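Fatty acid multifunctional protein (atmfp2) (Arabidopsis thaliana, PDB 2WTB) carries out successive steps of peroxisomal fatty acid beta-oxidation during seed germination, combining enoyl-CoA hydratase and 3-hydroxyacyl-CoA dehydrogenase activities in one chain. Local coordinates at residues Ala19-Phe33 with Ile55-Asp69. Residues are numbered along the deposited sequence; the frame is centred on the assembly and turned at random.
Sequences AVITLINPPVNSLSF and IVITGAKGRFSGGFD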
loop_
_atom_site.group_PDB
_atom_site.type_symbol
_atom_site.label_atom_id
_atom_site.label_comp_id
_atom_site.label_asym_id
_atom_site.label_seq_id
_atom_site.Cartn_x
_atom_site.Cartn_y
_atom_site.Cartn_z
ATOM N N ALA A 19 -32.510 -8.903 -23.259
ATOM C CA ALA A 19 -31.433 -9.859 -23.047
ATOM C C ALA A 19 -30.569 -9.446 -21.857
ATOM O O ALA A 19 -29.961 -8.376 -21.862
ATOM C CB ALA A 19 -30.584 -9.992 -24.307
ATOM N N VAL A 20 -30.525 -10.301 -20.839
ATOM C CA VAL A 20 -29.718 -10.052 -19.650
ATOM C C VAL A 20 -28.411 -10.832 -19.715
ATOM O O VAL A 20 -28.418 -12.059 -19.804
ATOM C CB VAL A 20 -30.462 -10.465 -18.370
ATOM C CG1 VAL A 20 -29.636 -10.119 -17.139
ATOM C CG2 VAL A 20 -31.828 -9.801 -18.313
ATOM N N ILE A 21 -27.292 -10.117 -19.665
ATOM C CA ILE A 21 -25.974 -10.737 -19.720
ATOM C C ILE A 21 -25.288 -10.654 -18.364
ATOM O O ILE A 21 -25.050 -9.560 -17.849
ATOM C CB ILE A 21 -25.079 -10.046 -20.764
ATOM C CG1 ILE A 21 -25.766 -10.029 -22.128
ATOM C CG2 ILE A 21 -23.722 -10.730 -20.850
ATOM C CD1 ILE A 21 -24.940 -9.369 -23.198
ATOM N N THR A 22 -24.966 -11.812 -17.790
ATOM C CA THR A 22 -24.309 -11.862 -16.486
ATOM C C THR A 22 -22.813 -12.116 -16.622
ATOM O O THR A 22 -22.393 -13.098 -17.233
ATOM C CB THR A 22 -24.914 -12.950 -15.572
ATOM O OG1 THR A 22 -26.337 -12.795 -15.503
ATOM C CG2 THR A 22 -24.328 -12.855 -14.168
ATOM N N LEU A 23 -22.012 -11.224 -16.049
ATOM C CA LEU A 23 -20.566 -11.386 -16.051
ATOM C C LEU A 23 -20.156 -12.355 -14.951
ATOM O O LEU A 23 -20.426 -12.123 -13.772
ATOM C CB LEU A 23 -19.873 -10.037 -15.857
ATOM C CG LEU A 23 -20.301 -8.895 -16.786
ATOM C CD1 LEU A 23 -19.608 -7.600 -16.390
ATOM C CD2 LEU A 23 -20.024 -9.232 -18.245
ATOM N N ILE A 24 -19.503 -13.443 -15.340
ATOM C CA ILE A 24 -19.162 -14.498 -14.396
ATOM C C ILE A 24 -17.673 -14.827 -14.409
ATOM O O ILE A 24 -17.205 -15.604 -15.241
ATOM C CB ILE A 24 -19.964 -15.780 -14.688
ATOM C CG1 ILE A 24 -21.453 -15.459 -14.799
ATOM C CG2 ILE A 24 -19.718 -16.820 -13.612
ATOM C CD1 ILE A 24 -22.308 -16.663 -15.098
ATOM N N ASN A 25 -16.933 -14.235 -13.480
ATOM C CA ASN A 25 -15.508 -14.503 -13.352
ATOM C C ASN A 25 -14.987 -14.147 -11.961
ATOM O O ASN A 25 -14.333 -13.118 -11.783
ATOM C CB ASN A 25 -14.719 -13.751 -14.424
ATOM C CG ASN A 25 -13.250 -14.123 -14.432
ATOM O OD1 ASN A 25 -12.887 -15.260 -14.129
ATOM N ND2 ASN A 25 -12.396 -13.166 -14.778
ATOM N N PRO A 26 -15.274 -15.004 -10.971
ATOM C CA PRO A 26 -14.852 -14.797 -9.581
ATOM C C PRO A 26 -13.357 -14.517 -9.500
ATOM O O PRO A 26 -12.611 -14.976 -10.365
ATOM C CB PRO A 26 -15.170 -16.139 -8.921
ATOM C CG PRO A 26 -16.272 -16.708 -9.741
ATOM C CD PRO A 26 -15.999 -16.273 -11.147
ATOM N N PRO A 27 -12.912 -13.797 -8.459
ATOM C CA PRO A 27 -13.685 -13.327 -7.302
ATOM C C PRO A 27 -14.577 -12.115 -7.571
ATOM O O PRO A 27 -15.676 -12.044 -7.021
ATOM C CB PRO A 27 -12.597 -12.930 -6.292
ATOM C CG PRO A 27 -11.307 -13.476 -6.841
ATOM C CD PRO A 27 -11.485 -13.484 -8.316
ATOM N N VAL A 28 -14.113 -11.172 -8.385
ATOM C CA VAL A 28 -14.834 -9.913 -8.564
ATOM C C VAL A 28 -15.310 -9.667 -9.992
ATOM O O VAL A 28 -15.573 -8.526 -10.373
ATOM C CB VAL A 28 -13.982 -8.708 -8.124
ATOM C CG1 VAL A 28 -13.645 -8.809 -6.644
ATOM C CG2 VAL A 28 -12.717 -8.613 -8.971
ATOM N N ASN A 29 -15.419 -10.732 -10.777
ATOM C CA ASN A 29 -15.889 -10.620 -12.154
ATOM C C ASN A 29 -15.054 -9.657 -12.995
ATOM O O ASN A 29 -15.599 -8.815 -13.709
ATOM C CB ASN A 29 -17.360 -10.203 -12.186
ATOM C CG ASN A 29 -18.274 -11.237 -11.557
ATOM O OD1 ASN A 29 -18.171 -12.428 -11.842
ATOM N ND2 ASN A 29 -19.176 -10.782 -10.697
ATOM N N SER A 30 -13.734 -9.785 -12.908
ATOM C CA SER A 30 -12.838 -8.961 -13.707
ATOM C C SER A 30 -13.042 -9.236 -15.192
ATOM O O SER A 30 -13.406 -10.344 -15.583
ATOM C CB SER A 30 -11.380 -9.210 -13.320
ATOM O OG SER A 30 -11.096 -8.678 -12.038
ATOM N N LEU A 31 -12.806 -8.220 -16.014
ATOM C CA LEU A 31 -13.007 -8.339 -17.452
ATOM C C LEU A 31 -11.810 -8.974 -18.148
ATOM O O LEU A 31 -10.964 -8.275 -18.707
ATOM C CB LEU A 31 -13.291 -6.970 -18.069
ATOM C CG LEU A 31 -14.552 -6.241 -17.608
ATOM C CD1 LEU A 31 -14.655 -4.898 -18.307
ATOM C CD2 LEU A 31 -15.794 -7.084 -17.866
ATOM N N SER A 32 -11.740 -10.298 -18.115
ATOM C CA SER A 32 -10.731 -11.014 -18.880
ATOM C C SER A 32 -11.094 -10.944 -20.357
ATOM O O SER A 32 -12.216 -10.580 -20.709
ATOM C CB SER A 32 -10.663 -12.472 -18.438
ATOM O OG SER A 32 -11.859 -13.151 -18.778
ATOM N N PHE A 33 -10.148 -11.291 -21.222
ATOM C CA PHE A 33 -10.428 -11.350 -22.650
ATOM C C PHE A 33 -11.540 -12.352 -22.906
ATOM O O PHE A 33 -12.418 -12.121 -23.737
ATOM C CB PHE A 33 -9.176 -11.733 -23.439
ATOM C CG PHE A 33 -8.144 -10.647 -23.496
ATOM C CD1 PHE A 33 -8.418 -9.448 -24.136
ATOM C CD2 PHE A 33 -6.900 -10.823 -22.915
ATOM C CE1 PHE A 33 -7.472 -8.443 -24.190
ATOM C CE2 PHE A 33 -5.947 -9.820 -22.967
ATOM C CZ PHE A 33 -6.234 -8.629 -23.606
ATOM N N ILE A 55 -30.703 -4.710 -24.309
ATOM C CA ILE A 55 -29.758 -5.517 -23.550
ATOM C C ILE A 55 -29.548 -4.942 -22.156
ATOM O O ILE A 55 -29.560 -3.728 -21.964
ATOM C CB ILE A 55 -28.389 -5.615 -24.262
ATOM C CG1 ILE A 55 -28.501 -6.431 -25.552
ATOM C CG2 ILE A 55 -27.343 -6.224 -23.345
ATOM C CD1 ILE A 55 -28.894 -5.617 -26.764
ATOM N N VAL A 56 -29.368 -5.824 -21.182
ATOM C CA VAL A 56 -29.006 -5.412 -19.837
ATOM C C VAL A 56 -27.762 -6.182 -19.419
ATOM O O VAL A 56 -27.621 -7.359 -19.740
ATOM C CB VAL A 56 -30.154 -5.664 -18.840
ATOM C CG1 VAL A 56 -29.678 -5.466 -17.409
ATOM C CG2 VAL A 56 -31.329 -4.748 -19.151
ATOM N N ILE A 57 -26.848 -5.510 -18.730
ATOM C CA ILE A 57 -25.622 -6.153 -18.279
ATOM C C ILE A 57 -25.505 -6.090 -16.763
ATOM O O ILE A 57 -25.727 -5.044 -16.152
ATOM C CB ILE A 57 -24.369 -5.506 -18.895
ATOM C CG1 ILE A 57 -24.481 -5.437 -20.421
ATOM C CG2 ILE A 57 -23.117 -6.271 -18.469
ATOM C CD1 ILE A 57 -23.248 -4.837 -21.103
ATOM N N THR A 58 -25.157 -7.219 -16.157
ATOM C CA THR A 58 -24.970 -7.280 -14.716
ATOM C C THR A 58 -23.935 -8.341 -14.370
ATOM O O THR A 58 -23.566 -9.156 -15.215
ATOM C CB THR A 58 -26.294 -7.579 -13.990
ATOM O OG1 THR A 58 -26.075 -7.597 -12.576
ATOM C CG2 THR A 58 -26.854 -8.918 -14.436
ATOM N N GLY A 59 -23.460 -8.320 -13.129
ATOM C CA GLY A 59 -22.460 -9.274 -12.686
ATOM C C GLY A 59 -23.042 -10.358 -11.800
ATOM O O GLY A 59 -24.170 -10.243 -11.322
ATOM N N ALA A 60 -22.269 -11.416 -11.581
ATOM C CA ALA A 60 -22.709 -12.519 -10.736
ATOM C C ALA A 60 -22.378 -12.265 -9.270
ATOM O O ALA A 60 -21.416 -11.567 -8.950
ATOM C CB ALA A 60 -22.081 -13.824 -11.200
ATOM N N LYS A 61 -23.188 -12.830 -8.382
ATOM C CA LYS A 61 -22.928 -12.753 -6.950
ATOM C C LYS A 61 -22.819 -11.313 -6.447
ATOM O O LYS A 61 -21.875 -10.967 -5.737
ATOM C CB LYS A 61 -21.656 -13.529 -6.603
ATOM C CG LYS A 61 -21.743 -15.020 -6.887
ATOM C CD LYS A 61 -20.358 -15.647 -6.979
ATOM C CE LYS A 61 -19.519 -15.340 -5.747
ATOM N NZ LYS A 61 -18.116 -15.826 -5.884
ATOM N N GLY A 62 -23.786 -10.482 -6.824
ATOM C CA GLY A 62 -23.886 -9.124 -6.315
ATOM C C GLY A 62 -22.674 -8.239 -6.548
ATOM O O GLY A 62 -22.310 -7.437 -5.686
ATOM N N ARG A 63 -22.049 -8.381 -7.713
ATOM C CA ARG A 63 -20.885 -7.574 -8.075
ATOM C C ARG A 63 -20.808 -7.409 -9.583
ATOM O O ARG A 63 -20.772 -8.397 -10.318
ATOM C CB ARG A 63 -19.595 -8.221 -7.568
ATOM C CG ARG A 63 -19.401 -8.137 -6.069
ATOM C CD ARG A 63 -18.183 -8.925 -5.636
ATOM N NE ARG A 63 -17.968 -8.833 -4.196
ATOM C CZ ARG A 63 -17.172 -9.645 -3.508
ATOM N NH1 ARG A 63 -16.517 -10.615 -4.131
ATOM N NH2 ARG A 63 -17.036 -9.488 -2.199
ATOM N N PHE A 64 -20.782 -6.162 -10.043
ATOM C CA PHE A 64 -20.741 -5.887 -11.474
ATOM C C PHE A 64 -19.420 -6.334 -12.102
ATOM O O PHE A 64 -19.394 -7.285 -12.886
ATOM C CB PHE A 64 -21.003 -4.406 -11.759
ATOM C CG PHE A 64 -21.275 -4.112 -13.204
ATOM C CD1 PHE A 64 -22.495 -4.435 -13.770
ATOM C CD2 PHE A 64 -20.304 -3.529 -14.001
ATOM C CE1 PHE A 64 -22.747 -4.174 -15.104
ATOM C CE2 PHE A 64 -20.550 -3.265 -15.336
ATOM C CZ PHE A 64 -21.773 -3.587 -15.888
ATOM N N SER A 65 -18.332 -5.651 -11.755
ATOM C CA SER A 65 -17.012 -5.981 -12.293
ATOM C C SER A 65 -15.913 -5.161 -11.621
ATOM O O SER A 65 -15.960 -3.932 -11.607
ATOM C CB SER A 65 -16.975 -5.769 -13.807
ATOM O OG SER A 65 -15.726 -6.164 -14.344
ATOM N N GLY A 66 -14.915 -5.851 -11.079
ATOM C CA GLY A 66 -13.894 -5.207 -10.275
ATOM C C GLY A 66 -12.711 -4.632 -11.028
ATOM O O GLY A 66 -11.866 -3.961 -10.436
ATOM N N GLY A 67 -12.636 -4.891 -12.327
ATOM C CA GLY A 67 -11.539 -4.376 -13.124
ATOM C C GLY A 67 -11.056 -5.343 -14.184
ATOM O O GLY A 67 -11.860 -6.014 -14.830
ATOM N N PHE A 68 -9.739 -5.409 -14.366
ATOM C CA PHE A 68 -9.149 -6.292 -15.367
ATOM C C PHE A 68 -8.520 -7.522 -14.716
ATOM O O PHE A 68 -8.061 -7.466 -13.574
ATOM C CB PHE A 68 -8.112 -5.542 -16.207
ATOM C CG PHE A 68 -7.905 -6.127 -17.575
ATOM C CD1 PHE A 68 -8.835 -5.917 -18.581
ATOM C CD2 PHE A 68 -6.779 -6.883 -17.860
ATOM C CE1 PHE A 68 -8.649 -6.451 -19.843
ATOM C CE2 PHE A 68 -6.588 -7.420 -19.121
ATOM C CZ PHE A 68 -7.524 -7.202 -20.113
ATOM N N ASP A 69 -8.502 -8.628 -15.453
ATOM C CA ASP A 69 -8.061 -9.911 -14.916
ATOM C C ASP A 69 -6.588 -9.905 -14.516
ATOM O O ASP A 69 -5.782 -9.169 -15.084
ATOM C CB ASP A 69 -8.322 -11.030 -15.926
ATOM C CG ASP A 69 -8.351 -12.400 -15.282
ATOM O OD1 ASP A 69 -8.596 -12.475 -14.059
ATOM O OD2 ASP A 69 -8.134 -13.401 -15.996
#
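Ala19-Ile24 and Ile55-Gly59 pair as parallel strands, the backbone bonds alternating from Val56 N to Ala19 O through to Ala60 N on Leu23 O. Beyond the strands the two loops stay joined: Gly66 N bonds Val28 O, Leu31 N bonds Gly67 O at 2.7 Å, and Ser65 OG gives its proton to Asn29 O, also 2.7 Å away. Asn29 ties the loops by its side chain. Its chi1 of -64° sets CG anti to the carbonyl carbon and turns the amide to the Ala60-Arg63 turn, where ND2 donates to Ala60 O, which lies in the amide plane, and to Arg63 O, tilted from it, each at 2.9 Å; its OD1 takes a straight bond from Asn25 N on a lone pair. Replacing Asn29 with alanine would remove the amide, is likely to leave both carbonyls and Asn25 N without their mate, and would probably let the Ala60-Arg63 turn shift. Apolar contacts line the strands: Ile21 CD1 meets Ile55 CG2 at 4.0 Å, and Leu23 CG meets Ile57 CG2 at 4.2 Å. At the far end the edge of the poorly ordered Phe68 ring points at the face of Phe33, T-shaped, planes 84° apart. Gly67 and Leu31 lie near Glu139 and Glu119, the predicted catalytic pair of the crotonase-like domain. The strands belong to a beta-alpha-beta unit: helix 33-46 covers Ile21, Ile55 and Ile57, helix 193-205 packs on Val20, Val56 and Thr58, and strands 8-13 and 105-109 flank the pair.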